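Local coordinates for transcriptional regulator (Vibrio virus VP882, PDB 7DWM), which binds the signal molecule 3,5-dimethylpyrazin-2-ol in a PAS-fold domain and probably regulates transcription by binding DNA through a LuxR-type helix-turn-helix domain, at residues H194-I199 against G206-L211; T177-A182 against R187-I192; Q42-L47 against F103-T108; T59-D64 against A69-F74. All blocks are in the same frame, centred on the assembly; numbering follows the deposited sequence.

In the fold
From the N terminus, contact 3 opens first, at 42-47, and closes at 103-108, where a short helix of the PAS fold meets a central strand of its sheet. Contact 4 (59-64 with 69-74) is nested inside that loop and joins a connecting segment to the start of helix 71-80. The two share the bound 3,5-dimethylpyrazin-2-ol and touch where Lys107 NZ lies 3.0 Å from Phe74 O. Contacts 2 and 1 follow in series in the LuxR-type domain, with centres about 40 Å or more from those of the other pair. Both use helix 189-203, contact 2 joining it to helix 178-185 and contact 1 to helix 208-217.

Contact 1. Residues H194-I199 against G206-L211; sequences HAIERI and GNKREL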
# COMPACT_ATOMS: atom_id res chain seq x y z
N HIS A 194 -9.70 -10.93 -31.68
CA HIS A 194 -10.04 -9.72 -32.44
C HIS A 194 -9.82 -8.46 -31.61
O HIS A 194 -9.29 -7.46 -32.11
CB HIS A 194 -11.50 -9.80 -32.91
CG HIS A 194 -11.73 -10.74 -34.04
ND1 HIS A 194 -10.88 -10.85 -35.12
CD2 HIS A 194 -12.73 -11.64 -34.27
CE1 HIS A 194 -11.33 -11.76 -35.96
NE2 HIS A 194 -12.46 -12.25 -35.46
N ALA A 195 -10.23 -8.50 -30.34
CA ALA A 195 -10.02 -7.35 -29.46
C ALA A 195 -8.53 -7.05 -29.30
O ALA A 195 -8.12 -5.88 -29.33
CB ALA A 195 -10.67 -7.60 -28.10
N ILE A 196 -7.71 -8.09 -29.12
CA ILE A 196 -6.27 -7.89 -28.99
C ILE A 196 -5.69 -7.31 -30.27
O ILE A 196 -4.79 -6.47 -30.23
CB ILE A 196 -5.58 -9.22 -28.61
CG1 ILE A 196 -6.03 -9.68 -27.22
CG2 ILE A 196 -4.07 -9.06 -28.64
CD1 ILE A 196 -5.54 -11.05 -26.86
N GLU A 197 -6.19 -7.77 -31.42
CA GLU A 197 -5.72 -7.22 -32.69
C GLU A 197 -6.01 -5.72 -32.78
O GLU A 197 -5.14 -4.93 -33.18
CB GLU A 197 -6.36 -7.96 -33.86
CG GLU A 197 -6.20 -7.28 -35.20
CD GLU A 197 -4.90 -7.66 -35.89
OE1 GLU A 197 -4.64 -7.13 -37.00
OE2 GLU A 197 -4.15 -8.48 -35.33
N ARG A 198 -7.21 -5.31 -32.37
CA ARG A 198 -7.55 -3.90 -32.47
C ARG A 198 -6.77 -3.06 -31.46
O ARG A 198 -6.35 -1.94 -31.77
CB ARG A 198 -9.06 -3.70 -32.28
CG ARG A 198 -9.86 -3.92 -33.55
CD ARG A 198 -11.32 -3.55 -33.37
NE ARG A 198 -12.17 -4.73 -33.29
CZ ARG A 198 -12.49 -5.33 -32.15
NH1 ARG A 198 -13.27 -6.41 -32.17
NH2 ARG A 198 -12.05 -4.86 -30.99
N ILE A 199 -6.51 -3.61 -30.27
CA ILE A 199 -5.66 -2.91 -29.30
C ILE A 199 -4.25 -2.74 -29.85
O ILE A 199 -3.68 -1.64 -29.83
CB ILE A 199 -5.64 -3.67 -27.96
CG1 ILE A 199 -7.00 -3.61 -27.28
CG2 ILE A 199 -4.56 -3.11 -27.05
CD1 ILE A 199 -7.18 -4.70 -26.24
N GLY A 206 3.55 -4.30 -33.62
CA GLY A 206 3.61 -5.28 -34.70
C GLY A 206 3.18 -6.66 -34.27
O GLY A 206 2.71 -7.45 -35.10
N ASN A 207 3.32 -6.97 -32.98
CA ASN A 207 2.87 -8.24 -32.44
C ASN A 207 2.50 -8.05 -30.97
O ASN A 207 2.63 -6.96 -30.41
CB ASN A 207 3.93 -9.33 -32.63
CG ASN A 207 5.30 -8.91 -32.12
OD1 ASN A 207 5.42 -8.05 -31.25
ND2 ASN A 207 6.35 -9.50 -32.69
N LYS A 208 2.04 -9.14 -30.36
CA LYS A 208 1.63 -9.10 -28.96
C LYS A 208 2.77 -8.66 -28.05
O LYS A 208 2.55 -7.93 -27.07
CB LYS A 208 1.09 -10.47 -28.52
CG LYS A 208 -0.36 -10.69 -28.88
CD LYS A 208 -0.74 -12.15 -28.71
CE LYS A 208 -2.01 -12.48 -29.47
NZ LYS A 208 -2.55 -13.81 -29.09
N ARG A 209 3.99 -9.10 -28.34
CA ARG A 209 5.11 -8.78 -27.45
C ARG A 209 5.47 -7.31 -27.55
O ARG A 209 5.74 -6.65 -26.53
CB ARG A 209 6.31 -9.66 -27.82
CG ARG A 209 7.61 -9.29 -27.14
CD ARG A 209 8.81 -9.74 -27.94
NE ARG A 209 9.99 -9.92 -27.10
CZ ARG A 209 10.78 -10.99 -27.15
NH1 ARG A 209 11.83 -11.07 -26.35
NH2 ARG A 209 10.52 -11.97 -28.00
N GLU A 210 5.43 -6.75 -28.76
CA GLU A 210 5.60 -5.31 -28.92
C GLU A 210 4.46 -4.55 -28.24
O GLU A 210 4.68 -3.46 -27.70
CB GLU A 210 5.69 -4.94 -30.39
CG GLU A 210 6.48 -3.67 -30.65
CD GLU A 210 6.61 -3.36 -32.13
OE1 GLU A 210 6.01 -4.10 -32.94
OE2 GLU A 210 7.29 -2.37 -32.48
N LEU A 211 3.25 -5.11 -28.27
CA LEU A 211 2.13 -4.48 -27.57
C LEU A 211 2.38 -4.42 -26.07
O LEU A 211 2.15 -3.39 -25.43
CB LEU A 211 0.83 -5.24 -27.86
CG LEU A 211 -0.35 -4.90 -26.95
CD1 LEU A 211 -0.72 -3.42 -27.07
CD2 LEU A 211 -1.55 -5.78 -27.24
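Ile196 and Ile199, one turn apart on helix 189-203, face Lys208 and Leu211 at the start of helix 208-217. In both isoleucines CG1 lies anti to the carbonyl carbon, as Ile196 chi1 of -65° describes, and this turns the CG2 methyl toward the partner helix. The CG2 of Ile196 touches the lysine stem at two points, 4.1 Å from Lys208 CG and the same from Lys208 CE. The extended stem crosses the isoleucine at about a right angle, and Lys208 NZ goes on to a salt bridge with Glu193. Leucine suits the buried position: with CG anti to the backbone N (chi1 166°), Leu211 straddles a single methyl, its CD1 3.9 Å and its CD2 4.0 Å from Ile199 CG2. Val168 of helix 163-172 lies against both isoleucines, so the contact belongs to the small core of the LuxR-type helical domain. Asn207 is the N-cap of helix 208-217, and Asn207 OD1 accepts from Glu210 N at 2.8 Å. Glu210 in turn accepts from Gly206 N, which ties the turn to the first helical residues. Between 194-199 and 206-211 the chemistry is hydrocarbon against hydrocarbon, which implies apolar burial, while the Lys208-Glu193 salt bridge links the same two helices at the exposed edge, where lysine offers an apolar stem and a charged end.

Contact 2. Residues T177-A182 against R187-I192; sequences TAKDIA and RSPRTI
Ile192 lies across helix 178-185 and meets Ala178, Ile181 and Ala182 in the helix-turn-helix of the LuxR-type domain. Helix 189-203 is the second of the motif's two helices, which in relatives is the one that reads DNA. The branches of Ile192 divide the work. Its CG1, anti to the carbonyl carbon (chi1 -66°), rests against the backbone of the first helix, 3.5 Å from Ala182 CA. Its CG2, anti to the backbone N, lies against Ala178, 3.5 Å from Ala178 O and 4.1 Å from Ala178 CB. Its CD1, folded back by a chi2 of -65°, reaches Ile181 CG2 at 3.8 Å. The two isoleucines pass each other at a slant. Ile181 also packs on Phe171 and Leu172, and Ile192 on Val168, all of helix 163-172, which continues the apolar core beneath the motif. Alanine suits both places, Ala178 and Ala182, because a bare methyl lets the second helix come close. The methyl of Ala182 sits between Ile192 and the ring of Pro189, 4.0 Å from Pro189 CG. Proline fits the first turn of a helix, where no amide is needed for helical bonding, and the same CG also touches the stem of Lys179, at CG, on the solvent side. Ser188, the N-cap, receives a weak bond from Thr191 N. The turn itself is pinned by one backbone bond: Arg187 N donates over 3.1 Å to a lone pair of Ala182 O, in the carbonyl plane, with an N-H...O angle of 143°.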
# COMPACT_ATOMS: atom_id res chain seq x y z
N THR A 177 -3.63 -15.06 -20.81
CA THR A 177 -3.58 -15.28 -22.24
C THR A 177 -4.98 -15.11 -22.82
O THR A 177 -5.97 -14.96 -22.09
CB THR A 177 -3.02 -16.66 -22.57
OG1 THR A 177 -3.15 -16.91 -23.98
CG2 THR A 177 -3.76 -17.74 -21.81
N ALA A 178 -5.07 -15.14 -24.15
CA ALA A 178 -6.33 -14.84 -24.81
C ALA A 178 -7.43 -15.80 -24.38
O ALA A 178 -8.60 -15.40 -24.28
CB ALA A 178 -6.16 -14.88 -26.33
N LYS A 179 -7.08 -17.05 -24.09
CA LYS A 179 -8.09 -18.02 -23.67
C LYS A 179 -8.52 -17.79 -22.23
O LYS A 179 -9.70 -17.93 -21.89
CB LYS A 179 -7.55 -19.44 -23.85
CG LYS A 179 -8.57 -20.44 -24.34
CD LYS A 179 -7.94 -21.39 -25.34
CE LYS A 179 -6.87 -22.25 -24.69
NZ LYS A 179 -7.39 -23.02 -23.52
N ASP A 180 -7.58 -17.37 -21.37
CA ASP A 180 -7.94 -16.99 -20.01
C ASP A 180 -8.89 -15.81 -20.01
O ASP A 180 -9.89 -15.79 -19.28
CB ASP A 180 -6.68 -16.66 -19.21
CG ASP A 180 -5.79 -17.87 -18.99
OD1 ASP A 180 -6.29 -19.01 -19.08
OD2 ASP A 180 -4.58 -17.68 -18.74
N ILE A 181 -8.59 -14.79 -20.83
CA ILE A 181 -9.45 -13.62 -20.91
C ILE A 181 -10.81 -14.00 -21.49
O ILE A 181 -11.85 -13.49 -21.05
CB ILE A 181 -8.76 -12.51 -21.72
CG1 ILE A 181 -7.39 -12.20 -21.10
CG2 ILE A 181 -9.63 -11.27 -21.79
CD1 ILE A 181 -6.72 -10.97 -21.65
N ALA A 182 -10.82 -14.88 -22.50
CA ALA A 182 -12.08 -15.39 -23.03
C ALA A 182 -12.92 -16.02 -21.93
O ALA A 182 -14.14 -15.82 -21.87
CB ALA A 182 -11.80 -16.41 -24.14
N ARG A 187 -16.63 -14.82 -23.45
CA ARG A 187 -16.74 -14.77 -24.90
C ARG A 187 -15.79 -15.80 -25.49
O ARG A 187 -14.93 -16.36 -24.80
CB ARG A 187 -16.44 -13.37 -25.45
CG ARG A 187 -17.31 -12.28 -24.85
CD ARG A 187 -18.68 -12.22 -25.51
NE ARG A 187 -18.60 -12.01 -26.95
CZ ARG A 187 -19.22 -11.02 -27.59
NH1 ARG A 187 -19.09 -10.90 -28.91
NH2 ARG A 187 -19.96 -10.15 -26.92
N SER A 188 -15.88 -16.02 -26.79
CA SER A 188 -15.01 -17.03 -27.42
C SER A 188 -13.59 -16.50 -27.56
O SER A 188 -13.40 -15.30 -27.59
CB SER A 188 -15.56 -17.44 -28.74
OG SER A 188 -14.98 -16.69 -29.78
N PRO A 189 -12.57 -17.36 -27.70
CA PRO A 189 -11.20 -16.91 -27.89
C PRO A 189 -11.05 -16.07 -29.17
O PRO A 189 -10.27 -15.18 -29.15
CB PRO A 189 -10.43 -18.23 -27.97
CG PRO A 189 -11.24 -19.10 -27.09
CD PRO A 189 -12.64 -18.79 -27.53
N ARG A 190 -11.78 -16.38 -30.23
CA ARG A 190 -11.67 -15.56 -31.46
C ARG A 190 -12.08 -14.13 -31.14
O ARG A 190 -11.40 -13.23 -31.57
CB ARG A 190 -12.69 -16.05 -32.50
CG ARG A 190 -12.25 -17.25 -33.31
CD ARG A 190 -13.37 -17.77 -34.19
NE ARG A 190 -14.68 -17.77 -33.55
CZ ARG A 190 -15.37 -18.85 -33.23
NH1 ARG A 190 -16.55 -18.74 -32.64
NH2 ARG A 190 -14.88 -20.05 -33.47
N THR A 191 -13.15 -13.94 -30.38
CA THR A 191 -13.60 -12.58 -30.03
C THR A 191 -12.48 -11.85 -29.30
O THR A 191 -12.22 -10.72 -29.65
CB THR A 191 -14.89 -12.65 -29.22
OG1 THR A 191 -15.86 -13.18 -30.12
CG2 THR A 191 -15.34 -11.30 -28.73
N ILE A 192 -11.86 -12.49 -28.32
CA ILE A 192 -10.80 -11.85 -27.55
C ILE A 192 -9.60 -11.59 -28.44
O ILE A 192 -8.90 -10.58 -28.30
CB ILE A 192 -10.44 -12.72 -26.33
CG1 ILE A 192 -11.62 -12.79 -25.36
CG2 ILE A 192 -9.19 -12.19 -25.63
CD1 ILE A 192 -12.00 -11.46 -24.74

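Contact 3. Residues Q42-L47 against F103-T108; sequences QPFREL and FTFTKT. With A1U (3,5-dimethylpyrazin-2-ol), chain C.
Phe44 holds its CG opposite the backbone N (chi1 -179°), which swings the ring off helix 42-47 toward the sheet, while Phe105, with CG opposite the carbonyl carbon (chi1 -83°), rises from strand 99-110 to meet it. The two side chains cross at about a right angle, and Phe44 CE2 comes within 3.7 Å of Phe105 CE1. One turn on, Leu47 enters from the direction opposite to both strand phenylalanines and wedges its two methyls against them. Its CD2 sits over the centre of the Phe103 ring, a CH-pi contact 4.2 Å from the centroid and 11° off the normal, and the same methyl touches the edge of the Phe105 ring, 3.8 Å from CZ. Its CD1 reaches Phe103 CE2, also at 3.8 Å. In this PAS fold the space between the sheet and the helices holds 3,5-dimethylpyrazin-2-ol, and Phe44 and Phe105 line it with apolar rings turned differently, one edge-on and one face-on. The edge of Phe44 points at the ligand nitrogen NAD, in the plane of the phenyl ring. Phe105 has ligand CAC 3.7 Å above its plane and displaced toward the rim; Phe122 packs against both phenylalanines. Lys107, farther along the strand, supplies a polar end to the pocket: NZ gives a weak bond to the ligand oxygen OAI at 3.4 Å and is held by a salt bridge to Asp78 and a hydrogen bond to Gln77.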
# COMPACT_ATOMS: atom_id res chain seq x y z
N GLN A 42 -11.73 16.89 12.17
CA GLN A 42 -12.35 17.72 11.15
C GLN A 42 -12.16 17.19 9.73
O GLN A 42 -13.08 17.35 8.92
CB GLN A 42 -11.83 19.16 11.26
CG GLN A 42 -12.50 20.14 10.31
CD GLN A 42 -11.92 21.54 10.40
OE1 GLN A 42 -11.37 22.06 9.43
NE2 GLN A 42 -12.04 22.16 11.57
N PRO A 43 -11.02 16.58 9.36
CA PRO A 43 -10.95 15.95 8.03
C PRO A 43 -12.05 14.93 7.76
O PRO A 43 -12.71 15.00 6.70
CB PRO A 43 -9.56 15.30 8.03
CG PRO A 43 -8.75 16.21 8.89
CD PRO A 43 -9.68 16.69 9.97
N PHE A 44 -12.29 14.00 8.68
CA PHE A 44 -13.31 12.99 8.42
C PHE A 44 -14.70 13.61 8.37
O PHE A 44 -15.50 13.27 7.49
CB PHE A 44 -13.28 11.88 9.47
CG PHE A 44 -14.31 10.81 9.22
CD1 PHE A 44 -15.54 10.84 9.87
CD2 PHE A 44 -14.07 9.81 8.30
CE1 PHE A 44 -16.49 9.88 9.62
CE2 PHE A 44 -15.02 8.84 8.05
CZ PHE A 44 -16.23 8.88 8.71
N ARG A 45 -15.01 14.49 9.31
CA ARG A 45 -16.32 15.13 9.28
C ARG A 45 -16.48 16.02 8.06
O ARG A 45 -17.61 16.23 7.62
CB ARG A 45 -16.53 15.98 10.54
CG ARG A 45 -16.84 15.22 11.82
CD ARG A 45 -17.18 16.20 12.94
NE ARG A 45 -16.67 17.54 12.65
CZ ARG A 45 -15.56 18.06 13.19
NH1 ARG A 45 -14.85 17.35 14.05
NH2 ARG A 45 -15.18 19.29 12.87
N GLU A 46 -15.39 16.46 7.44
CA GLU A 46 -15.48 17.23 6.22
C GLU A 46 -15.55 16.37 4.97
O GLU A 46 -16.02 16.85 3.93
CB GLU A 46 -14.29 18.19 6.12
CG GLU A 46 -14.48 19.30 5.11
CD GLU A 46 -13.93 20.62 5.61
OE1 GLU A 46 -13.50 20.69 6.78
OE2 GLU A 46 -13.94 21.59 4.83
N LEU A 47 -15.12 15.11 5.04
CA LEU A 47 -15.26 14.24 3.88
C LEU A 47 -16.70 13.77 3.73
O LEU A 47 -17.21 13.63 2.61
CB LEU A 47 -14.30 13.06 4.00
CG LEU A 47 -14.36 12.02 2.88
CD1 LEU A 47 -13.53 12.52 1.71
CD2 LEU A 47 -13.86 10.66 3.34
N PHE A 103 -10.67 6.24 -1.54
CA PHE A 103 -10.00 6.23 -0.26
C PHE A 103 -9.64 4.81 0.14
O PHE A 103 -10.25 3.83 -0.28
CB PHE A 103 -10.89 6.85 0.82
CG PHE A 103 -10.58 8.30 1.09
CD1 PHE A 103 -10.06 8.69 2.31
CD2 PHE A 103 -10.81 9.25 0.12
CE1 PHE A 103 -9.78 10.02 2.56
CE2 PHE A 103 -10.53 10.59 0.36
CZ PHE A 103 -10.01 10.97 1.58
N THR A 104 -8.61 4.72 0.97
CA THR A 104 -8.32 3.55 1.78
C THR A 104 -8.71 3.88 3.22
O THR A 104 -8.20 4.85 3.79
CB THR A 104 -6.84 3.19 1.66
OG1 THR A 104 -6.60 2.60 0.37
CG2 THR A 104 -6.39 2.26 2.78
N PHE A 105 -9.60 3.08 3.79
CA PHE A 105 -9.95 3.18 5.21
C PHE A 105 -9.41 1.95 5.94
O PHE A 105 -9.90 0.84 5.74
CB PHE A 105 -11.46 3.33 5.40
CG PHE A 105 -11.94 4.74 5.25
CD1 PHE A 105 -11.96 5.60 6.33
CD2 PHE A 105 -12.36 5.20 4.01
CE1 PHE A 105 -12.40 6.91 6.19
CE2 PHE A 105 -12.80 6.51 3.86
CZ PHE A 105 -12.82 7.36 4.95
N THR A 106 -8.38 2.18 6.76
CA THR A 106 -7.76 1.13 7.57
C THR A 106 -8.42 1.07 8.94
O THR A 106 -8.39 2.05 9.70
CB THR A 106 -6.26 1.40 7.71
OG1 THR A 106 -6.03 2.37 8.73
CG2 THR A 106 -5.69 1.90 6.40
N LYS A 107 -9.02 -0.08 9.25
CA LYS A 107 -9.75 -0.25 10.51
C LYS A 107 -9.04 -1.28 11.38
O LYS A 107 -8.78 -2.40 10.95
CB LYS A 107 -11.19 -0.66 10.23
CG LYS A 107 -11.83 0.25 9.19
CD LYS A 107 -13.13 -0.29 8.60
CE LYS A 107 -14.27 -0.18 9.59
NZ LYS A 107 -15.58 -0.48 8.95
N THR A 108 -8.72 -0.86 12.61
CA THR A 108 -7.94 -1.57 13.60
C THR A 108 -8.73 -1.71 14.90
O THR A 108 -9.54 -0.85 15.23
CB THR A 108 -6.62 -0.84 13.88
OG1 THR A 108 -5.87 -1.59 14.85
CG2 THR A 108 -6.89 0.58 14.39
CAB A1U C . -16.05 4.49 5.15
CAC A1U C . -16.17 5.85 5.55
CAE A1U C . -16.08 5.17 7.79
CAF A1U C . -15.97 3.85 7.30
CAG A1U C . -16.28 6.92 4.50
CAH A1U C . -16.09 5.50 9.25
NAA A1U C . -15.95 3.46 6.03
NAD A1U C . -16.18 6.16 6.88
OAI A1U C . -15.87 2.85 8.29

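Contact 4. Residues T59-D64 against A69-F74; sequences TDADMD and AFADSF. With A1U (3,5-dimethylpyrazin-2-ol), chain C.
Ala71, in the first turn of helix 71-80, presses its methyl into the bend of the chain formed by the backbone of Asp60 and Ala61, and this is the compact heart of the contact. Ala71 CB lies 3.5 Å from Asp60 CB and also meets the backbone N of Ala61; a small residue suits a place where the helix start runs against another backbone. Beside it, the carboxylate of Asp60 meets Phe74, one turn along the helix. Asp60 OD2 is 3.4 Å from Phe74 CB, and Asp60 CG lies at the edge of the ring, 3.6 Å from CD2, with the carboxylate and ring planes 89° apart. Asp60 OD2 also forms a salt bridge with Lys31, which probably favours the charged form of the buried carboxylate. Asp60 and Phe74 both line the ligand pocket of the PAS fold. Phe74, its CG opposite the carbonyl carbon (chi1 -67°), lays one face on 3,5-dimethylpyrazin-2-ol, whose NAA stands 3.4 Å above the ring centre, while Phe70 O lies over the opposite face. Asp60 OD1 approaches the ligand methyl CAH at 3.5 Å. Toward solvent the contact thins out. Ala61 is the centre of an inverse gamma turn closed by a weak bond from Asp62 N to Asp60 O, and the packing ends at its exposed methyl, where Ala61 CB stands 4.0 Å from Ala71 CB. After Ala61 the segment turns away from the helix.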
# COMPACT_ATOMS: atom_id res chain seq x y z
N THR A 59 -24.58 6.71 14.01
CA THR A 59 -24.05 5.55 13.25
C THR A 59 -23.47 6.06 11.93
O THR A 59 -23.47 7.27 11.70
CB THR A 59 -25.17 4.55 12.96
OG1 THR A 59 -26.29 5.33 12.55
CG2 THR A 59 -25.55 3.73 14.17
N ASP A 60 -23.02 5.14 11.08
CA ASP A 60 -22.42 5.58 9.82
C ASP A 60 -23.43 6.18 8.87
O ASP A 60 -23.04 6.87 7.92
CB ASP A 60 -21.68 4.41 9.17
CG ASP A 60 -20.27 4.26 9.70
OD1 ASP A 60 -19.52 5.26 9.69
OD2 ASP A 60 -19.91 3.14 10.13
N ALA A 61 -24.72 5.96 9.10
CA ALA A 61 -25.78 6.60 8.31
C ALA A 61 -25.82 8.06 8.76
O ALA A 61 -26.71 8.52 9.48
CB ALA A 61 -27.12 5.92 8.52
N ASP A 62 -24.83 8.80 8.29
CA ASP A 62 -24.61 10.17 8.74
C ASP A 62 -25.52 11.11 7.97
O ASP A 62 -26.43 10.69 7.25
CB ASP A 62 -23.15 10.56 8.56
CG ASP A 62 -22.27 10.09 9.71
OD1 ASP A 62 -21.96 10.93 10.58
OD2 ASP A 62 -21.88 8.90 9.75
N MET A 63 -25.26 12.41 8.12
CA MET A 63 -25.98 13.48 7.45
C MET A 63 -25.20 13.82 6.18
O MET A 63 -23.97 13.69 6.15
CB MET A 63 -26.06 14.73 8.34
CG MET A 63 -26.52 14.60 9.80
SD MET A 63 -28.18 15.13 10.23
CE MET A 63 -27.69 16.70 10.97
N ASP A 64 -25.92 14.16 5.11
CA ASP A 64 -25.35 14.94 4.00
C ASP A 64 -24.22 14.24 3.22
O ASP A 64 -23.30 14.90 2.72
CB ASP A 64 -24.85 16.28 4.54
CG ASP A 64 -25.99 17.25 4.89
OD1 ASP A 64 -27.05 16.79 5.33
OD2 ASP A 64 -25.82 18.48 4.73
N ALA A 69 -25.41 5.18 2.43
CA ALA A 69 -26.02 4.02 1.80
C ALA A 69 -25.25 2.74 2.08
O ALA A 69 -25.85 1.65 2.05
CB ALA A 69 -26.13 4.24 0.29
N PHE A 70 -23.96 2.83 2.37
CA PHE A 70 -23.15 1.68 2.74
C PHE A 70 -22.85 1.65 4.23
O PHE A 70 -22.01 0.85 4.67
CB PHE A 70 -21.84 1.67 1.94
CG PHE A 70 -22.02 1.25 0.52
CD1 PHE A 70 -21.81 -0.07 0.15
CD2 PHE A 70 -22.41 2.16 -0.44
CE1 PHE A 70 -21.98 -0.46 -1.16
CE2 PHE A 70 -22.58 1.77 -1.76
CZ PHE A 70 -22.36 0.46 -2.11
N ALA A 71 -23.53 2.49 5.02
CA ALA A 71 -23.34 2.50 6.46
C ALA A 71 -23.44 1.09 7.02
O ALA A 71 -22.54 0.61 7.72
CB ALA A 71 -24.37 3.42 7.12
N ASP A 72 -24.52 0.39 6.66
CA ASP A 72 -24.71 -1.01 7.00
C ASP A 72 -23.41 -1.79 6.84
O ASP A 72 -22.86 -2.31 7.82
CB ASP A 72 -25.83 -1.58 6.12
CG ASP A 72 -25.90 -3.09 6.15
OD1 ASP A 72 -26.88 -3.62 6.72
OD2 ASP A 72 -25.02 -3.75 5.57
N SER A 73 -22.84 -1.79 5.64
CA SER A 73 -21.72 -2.69 5.42
C SER A 73 -20.46 -2.18 6.12
O SER A 73 -19.65 -2.99 6.59
CB SER A 73 -21.46 -2.85 3.92
OG SER A 73 -20.40 -2.01 3.49
N PHE A 74 -20.36 -0.85 6.31
CA PHE A 74 -19.32 -0.32 7.18
C PHE A 74 -19.33 -1.04 8.52
O PHE A 74 -18.33 -1.64 8.92
CB PHE A 74 -19.53 1.18 7.40
CG PHE A 74 -19.34 2.03 6.17
CD1 PHE A 74 -18.90 1.49 4.97
CD2 PHE A 74 -19.60 3.39 6.22
CE1 PHE A 74 -18.73 2.29 3.85
CE2 PHE A 74 -19.43 4.20 5.11
CZ PHE A 74 -19.00 3.64 3.92
CAB A1U C . -16.05 4.49 5.15
CAC A1U C . -16.17 5.85 5.55
CAE A1U C . -16.08 5.17 7.79
CAF A1U C . -15.97 3.85 7.30
CAG A1U C . -16.28 6.92 4.50
CAH A1U C . -16.09 5.50 9.25
NAA A1U C . -15.95 3.46 6.03
NAD A1U C . -16.18 6.16 6.88
OAI A1U C . -15.87 2.85 8.29